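Local coordinates for protein manganese-dependent ADP-ribose/CDP-alcohol diphosphatase (Danio rerio, PDB 2NXF) that probably hydrolyses ADP-ribose and CDP-alcohols such as CDP-choline at a two-metal centre of the calcineurin-like phosphoesterase type, at residues A[19-24]-A[28-33]; A[59-64]-A[77-82]; A[94-99]-A[226-231]; A[265-270]-A[286-291]. All coordinates share one frame; numbering follows the deposited sequence.

Interaction 1 of 4, residues A[19-24]-A[28-33]; sequences IEDGEN and TRRRYY. With PO4 (phosphate ion), chain F.
Gly22 and Arg31 form the hydrogen-bonded pair of a short antiparallel beta hairpin, strands 22-23 and 30-31, beside the metal site. Gly22 N donates to Arg31 O at 3.0 Å, and Arg31 N returns a nearly straight bond to Gly22 O. At the hairpin end Asn24 is satisfied on both sides of its amide. Its OD1 accepts Thr28 N in the carbonyl plane at 2.8 Å and Arg29 N from above that plane at 3.1 Å, while ND2 donates to Thr28 OG1. With CG wedged between N and the carbonyl carbon (chi1 63°), the amide turns back onto 28-29. Near the far end, Asp21 OD2 salt-bridges Arg30 NH2 through its anti lone pair at 2.7 Å. The Arg31 guanidinium is shared: Glu288 takes NH2 in a salt bridge, and NH1 reaches phosphate O2 weakly at 3.4 Å. Ile19 CD1 sits over one face of the Tyr33 ring, 3.8 Å from its centroid, and Tyr33 OH meets at 2.7 Å a water that donates to Glu23 O.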
loop_
_atom_site.group_PDB
_atom_site.type_symbol
_atom_site.label_atom_id
_atom_site.label_comp_id
_atom_site.label_asym_id
_atom_site.label_seq_id
_atom_site.Cartn_x
_atom_site.Cartn_y
_atom_site.Cartn_z
ATOM N N ILE A 19 16.775 -10.634 -11.323
ATOM C CA ILE A 19 17.851 -11.230 -10.526
ATOM C C ILE A 19 17.398 -12.602 -10.025
ATOM O O ILE A 19 16.204 -12.908 -10.038
ATOM C CB ILE A 19 18.233 -10.353 -9.302
ATOM C CG1 ILE A 19 17.050 -10.200 -8.327
ATOM C CG2 ILE A 19 18.750 -8.977 -9.730
ATOM C CD1 ILE A 19 17.261 -9.164 -7.199
ATOM N N GLU A 20 18.344 -13.424 -9.589
ATOM C CA GLU A 20 17.984 -14.750 -9.086
ATOM C C GLU A 20 17.164 -14.637 -7.793
ATOM O O GLU A 20 17.213 -13.620 -7.083
ATOM C CB GLU A 20 19.225 -15.641 -8.915
ATOM C CG GLU A 20 19.697 -16.287 -10.238
ATOM C CD GLU A 20 21.008 -17.058 -10.123
ATOM O OE1 GLU A 20 21.994 -16.523 -9.547
ATOM O OE2 GLU A 20 21.076 -18.193 -10.652
ATOM N N ASP A 21 16.383 -15.677 -7.516
ATOM C CA ASP A 21 15.613 -15.739 -6.281
ATOM C C ASP A 21 16.484 -15.487 -5.056
ATOM O O ASP A 21 17.643 -15.919 -5.000
ATOM C CB ASP A 21 14.930 -17.092 -6.127
ATOM C CG ASP A 21 13.801 -17.311 -7.118
ATOM O OD1 ASP A 21 13.387 -16.364 -7.831
ATOM O OD2 ASP A 21 13.319 -18.462 -7.171
ATOM N N GLY A 22 15.910 -14.785 -4.087
ATOM C CA GLY A 22 16.578 -14.516 -2.823
ATOM C C GLY A 22 15.714 -14.932 -1.647
ATOM O O GLY A 22 14.806 -15.761 -1.776
ATOM N N GLU A 23 16.025 -14.365 -0.489
ATOM C CA GLU A 23 15.272 -14.637 0.729
ATOM C C GLU A 23 15.053 -13.329 1.463
ATOM O O GLU A 23 15.644 -12.299 1.103
ATOM C CB GLU A 23 16.034 -15.618 1.618
ATOM C CG GLU A 23 16.070 -17.041 1.085
ATOM C CD GLU A 23 17.010 -17.925 1.861
ATOM O OE1 GLU A 23 16.552 -18.977 2.353
ATOM O OE2 GLU A 23 18.205 -17.569 1.985
ATOM N N ASN A 24 14.198 -13.355 2.481
ATOM C CA ASN A 24 14.139 -12.248 3.421
ATOM C C ASN A 24 15.304 -12.332 4.429
ATOM O O ASN A 24 16.016 -13.354 4.497
ATOM C CB ASN A 24 12.773 -12.196 4.121
ATOM C CG ASN A 24 12.490 -13.425 4.964
ATOM O OD1 ASN A 24 13.300 -14.360 5.046
ATOM N ND2 ASN A 24 11.325 -13.435 5.593
ATOM N N THR A 28 13.333 -16.964 6.177
ATOM C CA THR A 28 12.142 -17.765 6.447
ATOM C C THR A 28 11.169 -17.676 5.277
ATOM O O THR A 28 10.184 -18.412 5.231
ATOM C CB THR A 28 11.396 -17.269 7.700
ATOM O OG1 THR A 28 11.105 -15.872 7.537
ATOM C CG2 THR A 28 12.232 -17.499 8.959
ATOM N N ARG A 29 11.440 -16.763 4.346
ATOM C CA ARG A 29 10.611 -16.589 3.161
ATOM C C ARG A 29 11.497 -16.400 1.939
ATOM O O ARG A 29 12.488 -15.673 2.001
ATOM C CB ARG A 29 9.724 -15.346 3.293
ATOM C CG ARG A 29 8.839 -15.292 4.544
ATOM C CD ARG A 29 7.625 -16.196 4.448
ATOM N NE ARG A 29 6.745 -15.997 5.602
ATOM C CZ ARG A 29 6.810 -16.666 6.752
ATOM N NH1 ARG A 29 7.717 -17.629 6.957
ATOM N NH2 ARG A 29 5.947 -16.377 7.719
ATOM N N ARG A 30 11.115 -17.026 0.831
ATOM C CA ARG A 30 11.838 -16.895 -0.432
ATOM C C ARG A 30 11.250 -15.730 -1.211
ATOM O O ARG A 30 10.039 -15.485 -1.142
ATOM C CB ARG A 30 11.711 -18.199 -1.234
ATOM C CG ARG A 30 12.462 -18.222 -2.562
ATOM C CD ARG A 30 12.816 -19.667 -2.954
ATOM N NE ARG A 30 13.304 -19.743 -4.332
ATOM C CZ ARG A 30 13.695 -20.857 -4.943
ATOM N NH1 ARG A 30 13.669 -22.032 -4.305
ATOM N NH2 ARG A 30 14.115 -20.796 -6.200
ATOM N N ARG A 31 12.102 -15.023 -1.956
ATOM C CA ARG A 31 11.659 -13.914 -2.809
ATOM C C ARG A 31 11.875 -14.242 -4.290
ATOM O O ARG A 31 12.996 -14.496 -4.731
ATOM C CB ARG A 31 12.324 -12.596 -2.377
ATOM C CG ARG A 31 11.679 -12.126 -1.093
ATOM C CD ARG A 31 12.114 -10.794 -0.581
ATOM N NE ARG A 31 11.446 -10.548 0.701
ATOM C CZ ARG A 31 11.357 -9.362 1.292
ATOM N NH1 ARG A 31 11.878 -8.269 0.719
ATOM N NH2 ARG A 31 10.733 -9.267 2.458
ATOM N N TYR A 32 10.773 -14.274 -5.036
ATOM C CA TYR A 32 10.750 -14.802 -6.391
ATOM C C TYR A 32 10.761 -13.621 -7.362
ATOM O O TYR A 32 9.739 -13.283 -7.945
ATOM C CB TYR A 32 9.484 -15.645 -6.563
ATOM C CG TYR A 32 9.453 -16.847 -5.644
ATOM C CD1 TYR A 32 10.075 -18.027 -6.014
ATOM C CD2 TYR A 32 8.799 -16.794 -4.405
ATOM C CE1 TYR A 32 10.054 -19.141 -5.175
ATOM C CE2 TYR A 32 8.767 -17.904 -3.553
ATOM C CZ TYR A 32 9.393 -19.064 -3.948
ATOM O OH TYR A 32 9.384 -20.177 -3.135
ATOM N N TYR A 33 11.929 -12.988 -7.507
ATOM C CA TYR A 33 12.022 -11.679 -8.169
ATOM C C TYR A 33 11.561 -11.713 -9.630
ATOM O O TYR A 33 10.771 -10.859 -10.065
ATOM C CB TYR A 33 13.463 -11.123 -8.063
ATOM C CG TYR A 33 13.873 -10.825 -6.629
ATOM C CD1 TYR A 33 13.339 -9.692 -5.946
ATOM C CD2 TYR A 33 14.772 -11.645 -5.950
ATOM C CE1 TYR A 33 13.692 -9.412 -4.633
ATOM C CE2 TYR A 33 15.140 -11.345 -4.624
ATOM C CZ TYR A 33 14.585 -10.242 -3.986
ATOM O OH TYR A 33 14.923 -9.954 -2.682
HETATM P P PO4 F . 9.747 -5.191 2.188
HETATM O O1 PO4 F . 9.277 -6.094 3.307
HETATM O O2 PO4 F . 11.259 -5.254 2.096
HETATM O O3 PO4 F . 9.265 -5.670 0.831
HETATM O O4 PO4 F . 9.260 -3.789 2.388
HETATM O O HOH W 1 16.857 -11.367 -1.543
HETATM O O HOH W 2 9.408 -11.235 4.691
#

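Interaction 2 of 4, residues A[59-64]-A[77-82]; sequences GDIIDG and DTVMAE. With ZN (zinc ion), chain B; ZN (zinc ion), chain C.
Asp60 OD2 is gripped by both zinc ions, lying 2.2 Å from each, so that one carboxylate oxygen bridges the pair together with a water. One and two residues on, the same loop packs on helix 72-84 through apolar side chains. Val79 carries the contact: its CG2 meets Ile61 CD1 at 3.8 Å and Ile62 CG2 at the same distance. Ile61 holds its CG1 opposite the backbone N (chi1 -157°), which sends the CD1 end out alongside Val79 in the reverse direction, whereas Ile62 lies across Val79 at about a right angle. An alanine at Val79 would remove both methyls and is likely to open a gap between the helix and Ile61 and Ile62, giving their branches more freedom to turn. Glu98 also grips the loop, taking Asp60 N on OE1 and Ile61 N on OE2. The Gly-Asp pair in the loop after strand 54-57, with its aspartate bridging two metals, is a hallmark of the calcineurin-like metallophosphoesterase site.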
loop_
_atom_site.group_PDB
_atom_site.type_symbol
_atom_site.label_atom_id
_atom_site.label_comp_id
_atom_site.label_asym_id
_atom_site.label_seq_id
_atom_site.Cartn_x
_atom_site.Cartn_y
_atom_site.Cartn_z
ATOM N N GLY A 59 1.961 -0.950 -3.875
ATOM C CA GLY A 59 3.332 -0.447 -3.706
ATOM C C GLY A 59 4.354 -1.564 -3.706
ATOM O O GLY A 59 3.997 -2.755 -3.780
ATOM N N ASP A 60 5.623 -1.160 -3.557
ATOM C CA ASP A 60 6.766 -2.052 -3.744
ATOM C C ASP A 60 6.631 -2.773 -5.073
ATOM O O ASP A 60 6.790 -3.993 -5.123
ATOM C CB ASP A 60 6.865 -3.081 -2.605
ATOM C CG ASP A 60 7.349 -2.476 -1.287
ATOM O OD1 ASP A 60 7.643 -1.264 -1.224
ATOM O OD2 ASP A 60 7.389 -3.209 -0.298
ATOM N N ILE A 61 6.350 -2.028 -6.151
ATOM C CA ILE A 61 6.151 -2.674 -7.470
ATOM C C ILE A 61 7.479 -3.164 -8.079
ATOM O O ILE A 61 7.490 -4.127 -8.846
ATOM C CB ILE A 61 5.364 -1.763 -8.430
ATOM C CG1 ILE A 61 4.688 -2.610 -9.519
ATOM C CG2 ILE A 61 6.258 -0.612 -8.944
ATOM C CD1 ILE A 61 3.852 -1.802 -10.505
ATOM N N ILE A 62 8.599 -2.512 -7.733
ATOM C CA ILE A 62 9.910 -3.045 -8.122
ATOM C C ILE A 62 10.801 -3.087 -6.900
ATOM O O ILE A 62 10.647 -2.263 -6.008
ATOM C CB ILE A 62 10.605 -2.224 -9.250
ATOM C CG1 ILE A 62 10.803 -0.760 -8.845
ATOM C CG2 ILE A 62 9.832 -2.336 -10.590
ATOM C CD1 ILE A 62 11.876 -0.057 -9.708
ATOM N N ASP A 63 11.736 -4.031 -6.858
ATOM C CA ASP A 63 12.554 -4.195 -5.643
ATOM C C ASP A 63 13.667 -3.156 -5.563
ATOM O O ASP A 63 14.196 -2.725 -6.590
ATOM C CB ASP A 63 13.171 -5.593 -5.605
ATOM C CG ASP A 63 13.636 -5.969 -4.219
ATOM O OD1 ASP A 63 12.786 -6.358 -3.389
ATOM O OD2 ASP A 63 14.834 -5.840 -3.954
ATOM N N GLY A 64 14.045 -2.780 -4.341
ATOM C CA GLY A 64 15.198 -1.915 -4.133
ATOM C C GLY A 64 16.505 -2.503 -4.662
ATOM O O GLY A 64 17.463 -1.766 -4.920
ATOM N N ASP A 77 10.062 -0.133 -16.240
ATOM C CA ASP A 77 9.526 -0.265 -17.607
ATOM C C ASP A 77 8.865 -1.628 -17.772
ATOM O O ASP A 77 7.802 -1.749 -18.387
ATOM C CB ASP A 77 10.640 -0.119 -18.641
ATOM C CG ASP A 77 11.048 1.334 -18.886
ATOM O OD1 ASP A 77 10.372 2.268 -18.402
ATOM O OD2 ASP A 77 12.066 1.533 -19.588
ATOM N N THR A 78 9.508 -2.650 -17.223
ATOM C CA THR A 78 9.028 -4.014 -17.342
ATOM C C THR A 78 7.642 -4.185 -16.727
ATOM O O THR A 78 6.735 -4.725 -17.373
ATOM C CB THR A 78 10.039 -5.019 -16.745
ATOM O OG1 THR A 78 11.217 -5.010 -17.567
ATOM C CG2 THR A 78 9.446 -6.444 -16.743
ATOM N N VAL A 79 7.478 -3.716 -15.494
ATOM C CA VAL A 79 6.201 -3.867 -14.812
ATOM C C VAL A 79 5.127 -2.955 -15.389
ATOM O O VAL A 79 3.949 -3.335 -15.424
ATOM C CB VAL A 79 6.301 -3.690 -13.260
ATOM C CG1 VAL A 79 7.198 -4.780 -12.656
ATOM C CG2 VAL A 79 6.781 -2.295 -12.871
HETATM N N MSE A 80 5.525 -1.765 -15.852
HETATM C CA MSE A 80 4.570 -0.842 -16.485
HETATM C C MSE A 80 4.029 -1.437 -17.781
HETATM O O MSE A 80 2.838 -1.298 -18.076
HETATM C CB MSE A 80 5.176 0.553 -16.740
HETATM C CG MSE A 80 5.470 1.369 -15.468
HETATM SE SE MSE A 80 3.930 1.594 -14.225
HETATM C CE MSE A 80 2.602 1.981 -15.432
ATOM N N ALA A 81 4.894 -2.116 -18.547
ATOM C CA ALA A 81 4.467 -2.777 -19.778
ATOM C C ALA A 81 3.423 -3.860 -19.502
ATOM O O ALA A 81 2.479 -4.020 -20.285
ATOM C CB ALA A 81 5.656 -3.353 -20.523
ATOM N N GLU A 82 3.586 -4.605 -18.406
ATOM C CA GLU A 82 2.584 -5.618 -18.034
ATOM C C GLU A 82 1.266 -4.971 -17.641
ATOM O O GLU A 82 0.207 -5.423 -18.069
ATOM C CB GLU A 82 3.070 -6.540 -16.908
ATOM C CG GLU A 82 4.357 -7.320 -17.255
ATOM C CD GLU A 82 4.189 -8.290 -18.406
ATOM O OE1 GLU A 82 3.044 -8.705 -18.702
ATOM O OE2 GLU A 82 5.220 -8.637 -19.034
HETATM ZN ZN ZN B . 7.259 -5.409 -0.011
HETATM ZN ZN ZN C . 7.099 -2.620 1.781
HETATM O O HOH W 3 6.871 -4.748 1.991
#

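Interaction 3 of 4, residues A[94-99]-A[226-231]; sequences WGNHEF and FSHLPV. With ZN (zinc ion), chain C; PO4 (phosphate ion), chain F.
His228 swings its CG opposite the backbone N (chi1 -175°), and Asn96 tucks its own between N and the carbonyl carbon (chi1 52°), bringing both side chains to one zinc ion. Asn96 OD1 binds it at 2.1 Å and His228 NE2 at 2.2 Å. Gly95, at the N-cap of helix 96-101, lays its CA over one face of the His228 ring, 3.6 Å from the centroid, where a CB would clash with ND1. Leu58 O, accepting from ND1, further fixes the ring. Phosphate O4, 2.5 Å from the same zinc, also receives Asn96 ND2 at 2.7 Å, so the amide serves metal and anion with its two ends. His97 NE2 donates almost straight, at the ring edge, to phosphate O2 at 2.8 Å. A leucine in place of His97 would probably leave O2 without this donor and Gly64 N without its acceptor, ND1. The phosphate, though probably from the crystallisation liquor, is held by metal and N-H groups at once, consistent with a pocket for a substrate phosphate.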
loop_
_atom_site.group_PDB
_atom_site.type_symbol
_atom_site.label_atom_id
_atom_site.label_comp_id
_atom_site.label_asym_id
_atom_site.label_seq_id
_atom_site.Cartn_x
_atom_site.Cartn_y
_atom_site.Cartn_z
ATOM N N TRP A 94 2.718 4.400 -3.257
ATOM C CA TRP A 94 4.185 4.363 -3.085
ATOM C C TRP A 94 4.568 3.714 -1.754
ATOM O O TRP A 94 4.093 4.124 -0.679
ATOM C CB TRP A 94 4.841 5.744 -3.208
ATOM C CG TRP A 94 4.587 6.430 -4.511
ATOM C CD1 TRP A 94 4.058 5.883 -5.654
ATOM C CD2 TRP A 94 4.889 7.791 -4.815
ATOM N NE1 TRP A 94 3.985 6.842 -6.638
ATOM C CE2 TRP A 94 4.472 8.025 -6.153
ATOM C CE3 TRP A 94 5.441 8.846 -4.080
ATOM C CZ2 TRP A 94 4.602 9.278 -6.774
ATOM C CZ3 TRP A 94 5.570 10.099 -4.697
ATOM C CH2 TRP A 94 5.151 10.298 -6.035
ATOM N N GLY A 95 5.393 2.676 -1.852
ATOM C CA GLY A 95 5.927 2.000 -0.664
ATOM C C GLY A 95 7.432 2.167 -0.504
ATOM O O GLY A 95 8.097 2.913 -1.251
ATOM N N ASN A 96 7.993 1.483 0.488
ATOM C CA ASN A 96 9.429 1.642 0.767
ATOM C C ASN A 96 10.342 1.359 -0.423
ATOM O O ASN A 96 11.302 2.090 -0.626
ATOM C CB ASN A 96 9.900 0.927 2.051
ATOM C CG ASN A 96 9.502 -0.540 2.109
ATOM O OD1 ASN A 96 8.347 -0.890 1.866
ATOM N ND2 ASN A 96 10.465 -1.398 2.449
ATOM N N HIS A 97 10.024 0.347 -1.231
ATOM C CA HIS A 97 10.894 0.013 -2.372
ATOM C C HIS A 97 10.869 1.050 -3.482
ATOM O O HIS A 97 11.863 1.241 -4.191
ATOM C CB HIS A 97 10.623 -1.412 -2.856
ATOM C CG HIS A 97 11.193 -2.434 -1.929
ATOM N ND1 HIS A 97 12.407 -3.042 -2.154
ATOM C CD2 HIS A 97 10.759 -2.891 -0.729
ATOM C CE1 HIS A 97 12.678 -3.864 -1.155
ATOM N NE2 HIS A 97 11.700 -3.784 -0.272
ATOM N N GLU A 98 9.739 1.741 -3.642
ATOM C CA GLU A 98 9.742 2.912 -4.536
ATOM C C GLU A 98 10.787 3.918 -4.086
ATOM O O GLU A 98 11.558 4.425 -4.918
ATOM C CB GLU A 98 8.366 3.585 -4.587
ATOM C CG GLU A 98 7.385 2.928 -5.570
ATOM C CD GLU A 98 6.827 1.591 -5.082
ATOM O OE1 GLU A 98 6.766 1.391 -3.859
ATOM O OE2 GLU A 98 6.429 0.776 -5.939
ATOM N N PHE A 99 10.808 4.223 -2.785
ATOM C CA PHE A 99 11.784 5.206 -2.275
ATOM C C PHE A 99 13.246 4.744 -2.291
ATOM O O PHE A 99 14.169 5.573 -2.366
ATOM C CB PHE A 99 11.368 5.731 -0.899
ATOM C CG PHE A 99 10.039 6.417 -0.909
ATOM C CD1 PHE A 99 9.884 7.678 -1.501
ATOM C CD2 PHE A 99 8.925 5.798 -0.367
ATOM C CE1 PHE A 99 8.613 8.309 -1.511
ATOM C CE2 PHE A 99 7.659 6.413 -0.383
ATOM C CZ PHE A 99 7.511 7.672 -0.966
ATOM N N PHE A 226 -6.396 3.257 0.930
ATOM C CA PHE A 226 -5.288 2.416 0.478
ATOM C C PHE A 226 -3.996 3.024 0.991
ATOM O O PHE A 226 -3.805 4.243 0.902
ATOM C CB PHE A 226 -5.237 2.371 -1.051
ATOM C CG PHE A 226 -6.480 1.800 -1.682
ATOM C CD1 PHE A 226 -6.581 0.448 -1.957
ATOM C CD2 PHE A 226 -7.574 2.634 -1.982
ATOM C CE1 PHE A 226 -7.744 -0.073 -2.549
ATOM C CE2 PHE A 226 -8.733 2.104 -2.564
ATOM C CZ PHE A 226 -8.813 0.759 -2.845
ATOM N N SER A 227 -3.118 2.186 1.533
ATOM C CA SER A 227 -1.857 2.663 2.114
ATOM C C SER A 227 -0.816 1.566 1.922
ATOM O O SER A 227 -1.168 0.395 1.989
ATOM C CB SER A 227 -2.087 2.916 3.607
ATOM O OG SER A 227 -0.863 3.066 4.331
ATOM N N HIS A 228 0.466 1.901 1.723
ATOM C CA HIS A 228 1.403 0.774 1.630
ATOM C C HIS A 228 1.417 0.047 2.981
ATOM O O HIS A 228 1.459 -1.194 3.028
ATOM C CB HIS A 228 2.829 1.216 1.299
ATOM C CG HIS A 228 3.750 0.066 1.094
ATOM N ND1 HIS A 228 3.543 -0.877 0.104
ATOM C CD2 HIS A 228 4.858 -0.318 1.767
ATOM C CE1 HIS A 228 4.508 -1.784 0.167
ATOM N NE2 HIS A 228 5.315 -1.469 1.168
ATOM N N LEU A 229 1.379 0.821 4.061
ATOM C CA LEU A 229 1.501 0.271 5.410
ATOM C C LEU A 229 0.162 0.036 6.092
ATOM O O LEU A 229 -0.731 0.904 6.064
ATOM C CB LEU A 229 2.307 1.229 6.318
ATOM C CG LEU A 229 3.764 1.482 5.905
ATOM C CD1 LEU A 229 4.432 2.471 6.894
ATOM C CD2 LEU A 229 4.535 0.199 5.809
ATOM N N PRO A 230 0.026 -1.127 6.746
ATOM C CA PRO A 230 -1.152 -1.391 7.589
ATOM C C PRO A 230 -1.120 -0.547 8.867
ATOM O O PRO A 230 -0.047 -0.076 9.290
ATOM C CB PRO A 230 -1.013 -2.881 7.933
ATOM C CG PRO A 230 0.452 -3.163 7.849
ATOM C CD PRO A 230 0.943 -2.282 6.705
ATOM N N VAL A 231 -2.296 -0.364 9.465
ATOM C CA VAL A 231 -2.394 0.416 10.707
ATOM C C VAL A 231 -3.075 -0.326 11.858
ATOM O O VAL A 231 -3.000 0.116 13.003
ATOM C CB VAL A 231 -3.079 1.794 10.489
ATOM C CG1 VAL A 231 -2.279 2.675 9.487
ATOM C CG2 VAL A 231 -4.558 1.605 10.034
HETATM ZN ZN ZN C . 7.099 -2.620 1.781
HETATM P P PO4 F . 9.747 -5.191 2.188
HETATM O O1 PO4 F . 9.277 -6.094 3.307
HETATM O O2 PO4 F . 11.259 -5.254 2.096
HETATM O O3 PO4 F . 9.265 -5.670 0.831
HETATM O O4 PO4 F . 9.260 -3.789 2.388
HETATM O O HOH W 4 1.540 4.651 1.119
HETATM O O HOH W 3 6.871 -4.748 1.991
#

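Interaction 4 of 4, residues A[265-270]-A[286-291]; sequences HDHDGG and VIETPP. With ZN (zinc ion), chain C; ZN (zinc ion), chain B.
A histidine-carboxylate hydrogen bond joins two loops at the metal site: residues 265-270, just after strand 258-263, and the loop 286-291, which leads towards strand 295-301. His267 ND1 donates to Glu288 OE2 at 2.9 Å with an angle of 178° at the hydrogen. The acceptor lies in the ring plane; the ring and carboxylate planes stand 88° apart, and the N-H meets OE2 from above the carboxylate plane. Ile287 CG2 rests over a face of the same ring, 3.7 Å from its centroid. Held by bond and methyl, His267 presents NE2 to one zinc ion at 2.2 Å, a site that Asp13, Gln15, Asp60, the bridging water and phosphate O3 complete. His265 ND1 binds the other zinc, and His265 O accepts from that water at 2.8 Å. Within the first loop Asp266 OD1 takes Asp268 N, an Asx turn inside a type I turn. Asp268 OD1 and Glu288 OE1, 4.1 Å apart, are linked by a water donating to both at 2.7 Å, and Arg29, in a salt bridge with Asp268 OD2, probably eases their closeness. The second-shell Glu288 thus orients the imidazole and is likely to polarise the ring toward zinc binding.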
loop_
_atom_site.group_PDB
_atom_site.type_symbol
_atom_site.label_atom_id
_atom_site.label_comp_id
_atom_site.label_asym_id
_atom_site.label_seq_id
_atom_site.Cartn_x
_atom_site.Cartn_y
_atom_site.Cartn_z
ATOM N N HIS A 265 2.753 -4.441 2.144
ATOM C CA HIS A 265 3.943 -4.377 3.026
ATOM C C HIS A 265 4.201 -5.643 3.815
ATOM O O HIS A 265 5.314 -6.173 3.768
ATOM C CB HIS A 265 3.924 -3.130 3.941
ATOM C CG HIS A 265 5.238 -2.813 4.607
ATOM N ND1 HIS A 265 6.388 -2.507 3.906
ATOM C CD2 HIS A 265 5.548 -2.657 5.918
ATOM C CE1 HIS A 265 7.355 -2.193 4.753
ATOM N NE2 HIS A 265 6.875 -2.287 5.988
ATOM N N ASP A 266 3.207 -6.128 4.561
ATOM C CA ASP A 266 3.377 -7.403 5.264
ATOM C C ASP A 266 3.036 -8.504 4.266
ATOM O O ASP A 266 1.851 -8.776 4.017
ATOM C CB ASP A 266 2.449 -7.471 6.492
ATOM C CG ASP A 266 2.584 -8.756 7.272
ATOM O OD1 ASP A 266 3.290 -9.689 6.820
ATOM O OD2 ASP A 266 2.002 -8.833 8.382
ATOM N N HIS A 267 4.070 -9.136 3.700
ATOM C CA HIS A 267 3.863 -10.081 2.585
ATOM C C HIS A 267 3.077 -11.320 2.999
ATOM O O HIS A 267 2.559 -12.019 2.146
ATOM C CB HIS A 267 5.205 -10.526 1.990
ATOM C CG HIS A 267 6.037 -9.391 1.470
ATOM N ND1 HIS A 267 7.411 -9.467 1.366
ATOM C CD2 HIS A 267 5.688 -8.162 1.015
ATOM C CE1 HIS A 267 7.873 -8.325 0.879
ATOM N NE2 HIS A 267 6.850 -7.515 0.658
ATOM N N ASP A 268 3.025 -11.604 4.306
ATOM C CA ASP A 268 2.238 -12.723 4.834
ATOM C C ASP A 268 0.733 -12.453 4.784
ATOM O O ASP A 268 -0.070 -13.401 4.864
ATOM C CB ASP A 268 2.621 -12.991 6.286
ATOM C CG ASP A 268 3.924 -13.775 6.429
ATOM O OD1 ASP A 268 4.543 -14.167 5.411
ATOM O OD2 ASP A 268 4.306 -14.037 7.590
ATOM N N GLY A 269 0.359 -11.178 4.683
ATOM C CA GLY A 269 -1.052 -10.766 4.684
ATOM C C GLY A 269 -1.704 -10.852 6.063
ATOM O O GLY A 269 -1.128 -11.380 7.025
ATOM N N GLY A 270 -2.921 -10.335 6.153
ATOM C CA GLY A 270 -3.682 -10.385 7.394
ATOM C C GLY A 270 -5.012 -9.712 7.139
ATOM O O GLY A 270 -5.200 -9.060 6.107
ATOM N N VAL A 286 3.002 -10.547 -3.658
ATOM C CA VAL A 286 3.383 -11.317 -4.842
ATOM C C VAL A 286 4.824 -11.805 -4.757
ATOM O O VAL A 286 5.138 -12.955 -5.135
ATOM C CB VAL A 286 3.204 -10.444 -6.120
ATOM C CG1 VAL A 286 3.932 -11.058 -7.325
ATOM C CG2 VAL A 286 1.713 -10.246 -6.427
ATOM N N ILE A 287 5.704 -10.949 -4.244
ATOM C CA ILE A 287 7.135 -11.309 -4.214
ATOM C C ILE A 287 7.438 -12.594 -3.445
ATOM O O ILE A 287 8.361 -13.313 -3.798
ATOM C CB ILE A 287 8.007 -10.138 -3.728
ATOM C CG1 ILE A 287 9.508 -10.444 -3.869
ATOM C CG2 ILE A 287 7.657 -9.730 -2.286
ATOM C CD1 ILE A 287 9.963 -10.666 -5.320
ATOM N N GLU A 288 6.664 -12.894 -2.394
ATOM C CA GLU A 288 6.952 -14.116 -1.623
ATOM C C GLU A 288 6.069 -15.291 -2.040
ATOM O O GLU A 288 6.020 -16.304 -1.348
ATOM C CB GLU A 288 6.881 -13.841 -0.123
ATOM C CG GLU A 288 8.099 -13.006 0.309
ATOM C CD GLU A 288 8.105 -12.602 1.763
ATOM O OE1 GLU A 288 7.279 -13.112 2.539
ATOM O OE2 GLU A 288 8.970 -11.764 2.117
ATOM N N THR A 289 5.397 -15.123 -3.178
ATOM C CA THR A 289 4.519 -16.161 -3.756
ATOM C C THR A 289 5.272 -16.999 -4.828
ATOM O O THR A 289 5.727 -16.426 -5.822
ATOM C CB THR A 289 3.290 -15.545 -4.368
ATOM O OG1 THR A 289 2.672 -14.677 -3.405
ATOM C CG2 THR A 289 2.304 -16.640 -4.812
ATOM N N PRO A 290 5.394 -18.330 -4.642
ATOM C CA PRO A 290 6.089 -19.130 -5.664
ATOM C C PRO A 290 5.248 -19.307 -6.924
ATOM O O PRO A 290 4.043 -19.060 -6.898
ATOM C CB PRO A 290 6.319 -20.481 -4.966
ATOM C CG PRO A 290 5.223 -20.576 -3.977
ATOM C CD PRO A 290 4.977 -19.165 -3.491
ATOM N N PRO A 291 5.884 -19.720 -8.037
ATOM C CA PRO A 291 5.181 -19.848 -9.307
ATOM C C PRO A 291 4.006 -20.823 -9.291
ATOM O O PRO A 291 3.144 -20.734 -10.149
ATOM C CB PRO A 291 6.271 -20.389 -10.253
ATOM C CG PRO A 291 7.514 -19.876 -9.686
ATOM C CD PRO A 291 7.322 -20.018 -8.190
HETATM ZN ZN ZN C . 7.099 -2.620 1.781
HETATM ZN ZN ZN B . 7.259 -5.409 -0.011
HETATM O O HOH W 3 6.871 -4.748 1.991
HETATM O O HOH W 5 4.934 -14.416 2.705
HETATM O O HOH W 6 6.997 -12.078 5.132
#

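Along the chain the four contacts follow one another, each closing before the next opens, yet they converge on one dinuclear centre. Interactions 2, 3 and 4, with centres about 14 to 15 Å apart, share the bridging water and the zinc ion bound by Asn96, His228 and His265; interactions 2 and 4 also share the second zinc. Their metal-binding residues follow strands 54-57 and 89-92 of one mixed sheet and strands 222-227 and 258-263 of the other, placing the site at the carboxy ends of strands from both sheets. Interaction 1, a surface hairpin, lies about 11 Å from interaction 4, centre to centre, and is tied to it by Arg29 with Asp268. It meets interaction 3 only through the phosphate, flanking the pocket.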